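Local coordinates for protein glucose-resistance amylase regulator (Weissella paramesenteroides ATCC 33313, PDB 4RK6) that probably regulates transcription as a DNA-binding LacI-family factor, and holds alpha-D-glucopyranose between the two lobes of its periplasmic-binding-protein-like fold, at residues T46-D49 with H54-Q57; I90-L95 with E101-V106. One frame throughout, in Å; residues are numbered along the deposited sequence.

Interactions 1 and 2 belong to one lobe of the periplasmic-binding-protein-like fold and reach the same mixed sheet. T46-D49 with H54-Q57 packs an outermost strand of the chain's sheet against the helix that follows it, beside the second subunit; I90-L95 with E101-V106 pairs two adjacent parallel strands further in. Strands 12-18 and 69-72 lie between them, so the centres are 18 Å apart and the nearest atoms about 11 Å. Interaction 2 is closer to the sugar: the Leu-95 side chain is about 8 Å from the bound glucose, and the next residue, Thr-96, lines its pocket. In interaction 1 the Leu-48 side chain is about 13 Å from the bound glucose.

Interaction 1 of 2, residues T46-D49 with H54-Q57; sequences TYLD and HQYQ
Leu-48 and Gln-55 bring strand 42-48 and helix 52-64 together, their CA atoms 6.2 Å apart, just where the chain turns from one into the other. This is the first half of a beta-alpha-beta crossover in the periplasmic-binding-protein-like fold: the helix leads on to parallel strand 69-72, which is separated in the sheet from strand 42-48 by strand 12-18. Leu-48 meets the aliphatic part of Gln-55 at about a right angle, its CD1 lying 3.7 Å from Gln-55 CG, while Met-81 of helix 79-87 touches both side chains. Beyond CG the glutamine runs extended (chi2 175°), which carries its amide past the leucine to the strand end. There Gln-55 NE2 donates to the backbone O of Asp-49 over 2.9 Å, in the carbonyl plane, so a helix side chain satisfies a main-chain acceptor just past the strand. The Asp-49 carboxylate is likewise an acceptor: His-54 ND1 donates to its OD2, and the carboxylate would probably favour any positive charge the imidazole carries. Asp-49 OD1 accepts from the backbone N of Asp-51, whose own OD1 receives the backbone N of His-54, so the turn and the first helical residues are stitched together. Tyr-33 of the second subunit adds a weak hydrogen bond to Asp-49 OD2, placing this corner at the dimer interface. The ND1-OD2 bond between His-54 and Asp-49 spans 2.8 Å and uses the syn lone pair of OD2, with OD2 lying 21° out of the ring plane and carboxylate and imidazole planes turned 40° apart.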
loop_
_atom_site.group_PDB
_atom_site.type_symbol
_atom_site.label_atom_id
_atom_site.label_comp_id
_atom_site.label_asym_id
_atom_site.label_seq_id
_atom_site.Cartn_x
_atom_site.Cartn_y
_atom_site.Cartn_z
ATOM N N THR A 46 7.333 -0.568 -14.315
ATOM C CA THR A 46 6.257 -0.616 -15.278
ATOM C C THR A 46 5.184 -1.533 -14.689
ATOM O O THR A 46 5.487 -2.452 -13.931
ATOM C CB THR A 46 6.743 -1.140 -16.662
ATOM O OG1 THR A 46 7.229 -2.483 -16.530
ATOM C CG2 THR A 46 7.834 -0.254 -17.238
ATOM N N TYR A 47 3.922 -1.270 -15.028
ATOM C CA TYR A 47 2.819 -2.131 -14.622
ATOM C C TYR A 47 2.339 -2.985 -15.785
ATOM O O TYR A 47 2.511 -2.636 -16.966
ATOM C CB TYR A 47 1.662 -1.320 -14.033
ATOM C CG TYR A 47 2.007 -0.705 -12.704
ATOM C CD1 TYR A 47 1.970 -1.453 -11.537
ATOM C CD2 TYR A 47 2.393 0.630 -12.613
ATOM C CE1 TYR A 47 2.292 -0.893 -10.312
ATOM C CE2 TYR A 47 2.724 1.198 -11.391
ATOM C CZ TYR A 47 2.669 0.432 -10.243
ATOM O OH TYR A 47 2.992 0.982 -9.024
ATOM N N LEU A 48 1.785 -4.136 -15.434
ATOM C CA LEU A 48 1.306 -5.102 -16.415
ATOM C C LEU A 48 -0.131 -5.490 -16.083
ATOM O O LEU A 48 -0.416 -5.929 -14.961
ATOM C CB LEU A 48 2.189 -6.347 -16.388
ATOM C CG LEU A 48 2.084 -7.249 -17.613
ATOM C CD1 LEU A 48 2.961 -6.695 -18.725
ATOM C CD2 LEU A 48 2.494 -8.661 -17.248
ATOM N N ASP A 49 -1.035 -5.320 -17.049
ATOM C CA ASP A 49 -2.426 -5.774 -16.876
ATOM C C ASP A 49 -2.629 -7.118 -17.594
ATOM O O ASP A 49 -1.651 -7.756 -17.991
ATOM C CB ASP A 49 -3.451 -4.687 -17.281
ATOM C CG ASP A 49 -3.404 -4.307 -18.754
ATOM O OD1 ASP A 49 -2.778 -5.007 -19.582
ATOM O OD2 ASP A 49 -4.026 -3.276 -19.092
ATOM N N HIS A 54 -1.678 -4.731 -24.448
ATOM C CA HIS A 54 -1.006 -3.769 -23.575
ATOM C C HIS A 54 0.318 -4.357 -23.108
ATOM O O HIS A 54 1.308 -3.642 -22.979
ATOM C CB HIS A 54 -1.867 -3.436 -22.365
ATOM C CG HIS A 54 -3.180 -2.807 -22.714
ATOM N ND1 HIS A 54 -4.290 -2.895 -21.900
ATOM C CD2 HIS A 54 -3.567 -2.100 -23.803
ATOM C CE1 HIS A 54 -5.303 -2.261 -22.468
ATOM N NE2 HIS A 54 -4.890 -1.771 -23.624
ATOM N N GLN A 55 0.326 -5.667 -22.865
ATOM C CA GLN A 55 1.545 -6.366 -22.468
ATOM C C GLN A 55 2.637 -6.192 -23.511
ATOM O O GLN A 55 3.805 -5.944 -23.175
ATOM C CB GLN A 55 1.253 -7.843 -22.203
ATOM C CG GLN A 55 0.380 -8.089 -20.980
ATOM C CD GLN A 55 0.004 -9.549 -20.809
ATOM O OE1 GLN A 55 0.199 -10.358 -21.723
ATOM N NE2 GLN A 55 -0.549 -9.896 -19.643
ATOM N N TYR A 56 2.277 -6.278 -24.786
ATOM C CA TYR A 56 3.266 -6.127 -25.837
ATOM C C TYR A 56 3.859 -4.708 -25.873
ATOM O O TYR A 56 5.039 -4.549 -26.128
ATOM C CB TYR A 56 2.730 -6.551 -27.215
ATOM C CG TYR A 56 3.837 -6.586 -28.246
ATOM C CD1 TYR A 56 4.785 -7.608 -28.244
ATOM C CD2 TYR A 56 3.969 -5.572 -29.195
ATOM C CE1 TYR A 56 5.817 -7.633 -29.168
ATOM C CE2 TYR A 56 4.998 -5.590 -30.123
ATOM C CZ TYR A 56 5.919 -6.619 -30.104
ATOM O OH TYR A 56 6.941 -6.640 -31.024
ATOM N N GLN A 57 3.037 -3.693 -25.599
ATOM C CA GLN A 57 3.520 -2.300 -25.513
ATOM C C GLN A 57 4.536 -2.136 -24.388
ATOM O O GLN A 57 5.578 -1.505 -24.580
ATOM C CB GLN A 57 2.359 -1.303 -25.315
ATOM C CG GLN A 57 1.323 -1.280 -26.436
ATOM C CD GLN A 57 1.938 -1.089 -27.814
ATOM O OE1 GLN A 57 2.739 -0.179 -28.023
ATOM N NE2 GLN A 57 1.566 -1.948 -28.760
#

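Interaction 2 of 2, residues I90-L95 with E101-V106; sequences ISVISL and EQISAV
The flat groups that meet between Ser-94 and its partners Ser-104 and Val-106 are peptide units, joined by N-H...O hydrogen bonds between neighbouring strands. Ser-94 N donates to Ser-104 O over 3.1 Å, and Val-106 N returns a bond of 2.9 Å to Ser-94 O. Ala-105 CA also touches Ser-94 O, at 3.1 Å, as a CA-H...O contact. Thus Ser-94 is bonded through both its N and its O, as in parallel sheet pairing, and strands 91-95 and 104-108 run side by side within the open alpha/beta sheet of this lobe. Ile-93, Leu-95, Ser-104 and Val-106 lie on one face of the sheet, where helix 244-257 packs with Phe-255, Leu-254 and Ala-251. On the other face Ser-94 OG comes 3.5 Å from the methyl of Ala-105. Ser-94 OG is hydrogen-bonded to Ala-97 O, in the loop that joins the two strands, and a water donates to the same OG.

At the start of the pairing the strands part. Val-92 O and Ser-104 N are 4.2 Å from each other, and a water bridges them, donating to Val-92 O at 2.7 Å and accepting from Ser-104 N. Next to this water bridge the Ile-103 side chain points toward strand 91-95: CG1 sits between its backbone N and carbonyl carbon (chi1 70°), and the chain then extends to bring CD1 within 3.9 Å of Val-92 CG1. Helix 79-87 touches both residues, Leu-85 and Leu-86 on Val-92 and Ile-82 on Ile-103. The chemistry implies that the strands are held by direct backbone hydrogen bonds at Ser-94, toward the glucose side, whereas at Val-92 and Ser-104 a water carries the link beside the apolar contact of Val-92 with Ile-103.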
loop_
_atom_site.group_PDB
_atom_site.type_symbol
_atom_site.label_atom_id
_atom_site.label_comp_id
_atom_site.label_asym_id
_atom_site.label_seq_id
_atom_site.Cartn_x
_atom_site.Cartn_y
_atom_site.Cartn_z
ATOM N N ILE A 90 18.745 -9.830 -22.737
ATOM C CA ILE A 90 18.359 -9.166 -21.483
ATOM C C ILE A 90 18.151 -10.250 -20.435
ATOM O O ILE A 90 17.514 -11.268 -20.703
ATOM C CB ILE A 90 17.083 -8.342 -21.700
ATOM C CG1 ILE A 90 17.355 -7.241 -22.729
ATOM C CG2 ILE A 90 16.561 -7.770 -20.381
ATOM C CD1 ILE A 90 16.122 -6.468 -23.124
ATOM N N SER A 91 18.721 -10.059 -19.248
ATOM C CA SER A 91 18.540 -10.987 -18.157
ATOM C C SER A 91 17.141 -10.890 -17.607
ATOM O O SER A 91 16.588 -9.800 -17.477
ATOM C CB SER A 91 19.531 -10.700 -17.026
ATOM O OG SER A 91 20.832 -11.061 -17.431
ATOM N N VAL A 92 16.569 -12.034 -17.287
ATOM C CA VAL A 92 15.230 -12.072 -16.721
ATOM C C VAL A 92 15.326 -12.892 -15.467
ATOM O O VAL A 92 15.848 -14.000 -15.499
ATOM C CB VAL A 92 14.199 -12.689 -17.692
ATOM C CG1 VAL A 92 12.824 -12.687 -17.076
ATOM C CG2 VAL A 92 14.183 -11.942 -19.016
ATOM N N ILE A 93 14.843 -12.334 -14.359
ATOM C CA ILE A 93 14.871 -12.990 -13.081
ATOM C C ILE A 93 13.500 -12.815 -12.440
ATOM O O ILE A 93 12.951 -11.732 -12.490
ATOM C CB ILE A 93 15.974 -12.401 -12.186
ATOM C CG1 ILE A 93 17.346 -12.717 -12.784
ATOM C CG2 ILE A 93 15.863 -12.940 -10.769
ATOM C CD1 ILE A 93 18.475 -11.913 -12.193
ATOM N N SER A 94 12.950 -13.882 -11.879
ATOM C CA SER A 94 11.640 -13.790 -11.216
ATOM C C SER A 94 11.767 -13.775 -9.694
ATOM O O SER A 94 12.683 -14.363 -9.114
ATOM C CB SER A 94 10.675 -14.876 -11.705
ATOM O OG SER A 94 11.112 -16.168 -11.375
ATOM N N LEU A 95 10.840 -13.057 -9.062
ATOM C CA LEU A 95 10.874 -12.780 -7.636
ATOM C C LEU A 95 9.581 -13.231 -6.967
ATOM O O LEU A 95 8.497 -12.875 -7.409
ATOM C CB LEU A 95 11.100 -11.288 -7.402
ATOM C CG LEU A 95 12.541 -10.765 -7.585
ATOM C CD1 LEU A 95 13.104 -10.953 -8.963
ATOM C CD2 LEU A 95 12.555 -9.283 -7.242
ATOM N N GLU A 101 11.500 -22.381 -16.015
ATOM C CA GLU A 101 12.717 -23.186 -15.930
ATOM C C GLU A 101 13.947 -22.562 -16.619
ATOM O O GLU A 101 15.093 -22.908 -16.305
ATOM C CB GLU A 101 12.439 -24.595 -16.502
ATOM C CG GLU A 101 12.037 -24.650 -17.983
ATOM C CD GLU A 101 10.627 -24.138 -18.294
ATOM O OE1 GLU A 101 10.356 -23.816 -19.469
ATOM O OE2 GLU A 101 9.780 -24.045 -17.380
ATOM N N GLN A 102 13.694 -21.626 -17.532
ATOM C CA GLN A 102 14.729 -20.944 -18.283
ATOM C C GLN A 102 15.450 -19.861 -17.488
ATOM O O GLN A 102 16.491 -19.383 -17.926
ATOM C CB GLN A 102 14.128 -20.259 -19.517
ATOM C CG GLN A 102 13.470 -21.170 -20.544
ATOM C CD GLN A 102 12.577 -20.371 -21.476
ATOM O OE1 GLN A 102 11.591 -19.775 -21.042
ATOM N NE2 GLN A 102 12.943 -20.314 -22.740
ATOM N N ILE A 103 14.881 -19.450 -16.352
ATOM C CA ILE A 103 15.392 -18.284 -15.640
ATOM C C ILE A 103 15.629 -18.531 -14.158
ATOM O O ILE A 103 15.076 -19.449 -13.589
ATOM C CB ILE A 103 14.445 -17.072 -15.797
ATOM C CG1 ILE A 103 13.134 -17.237 -15.038
ATOM C CG2 ILE A 103 14.214 -16.753 -17.270
ATOM C CD1 ILE A 103 12.277 -15.984 -15.116
ATOM N N SER A 104 16.453 -17.695 -13.549
ATOM C CA SER A 104 16.687 -17.787 -12.112
ATOM C C SER A 104 15.552 -17.121 -11.334
ATOM O O SER A 104 14.799 -16.311 -11.862
ATOM C CB SER A 104 18.016 -17.139 -11.722
ATOM O OG SER A 104 19.103 -17.861 -12.276
ATOM N N ALA A 105 15.446 -17.484 -10.068
ATOM C CA ALA A 105 14.361 -16.974 -9.229
ATOM C C ALA A 105 14.891 -16.743 -7.847
ATOM O O ALA A 105 15.694 -17.515 -7.368
ATOM C CB ALA A 105 13.211 -17.957 -9.164
ATOM N N VAL A 106 14.372 -15.717 -7.188
ATOM C CA VAL A 106 14.658 -15.508 -5.775
ATOM C C VAL A 106 13.319 -15.435 -5.048
ATOM O O VAL A 106 12.429 -14.651 -5.454
ATOM C CB VAL A 106 15.430 -14.197 -5.540
ATOM C CG1 VAL A 106 15.765 -14.076 -4.056
ATOM C CG2 VAL A 106 16.695 -14.161 -6.397
HETATM O O HOH W 1 17.930 -15.715 -15.106
HETATM O O HOH W 2 11.937 -18.955 -12.397
#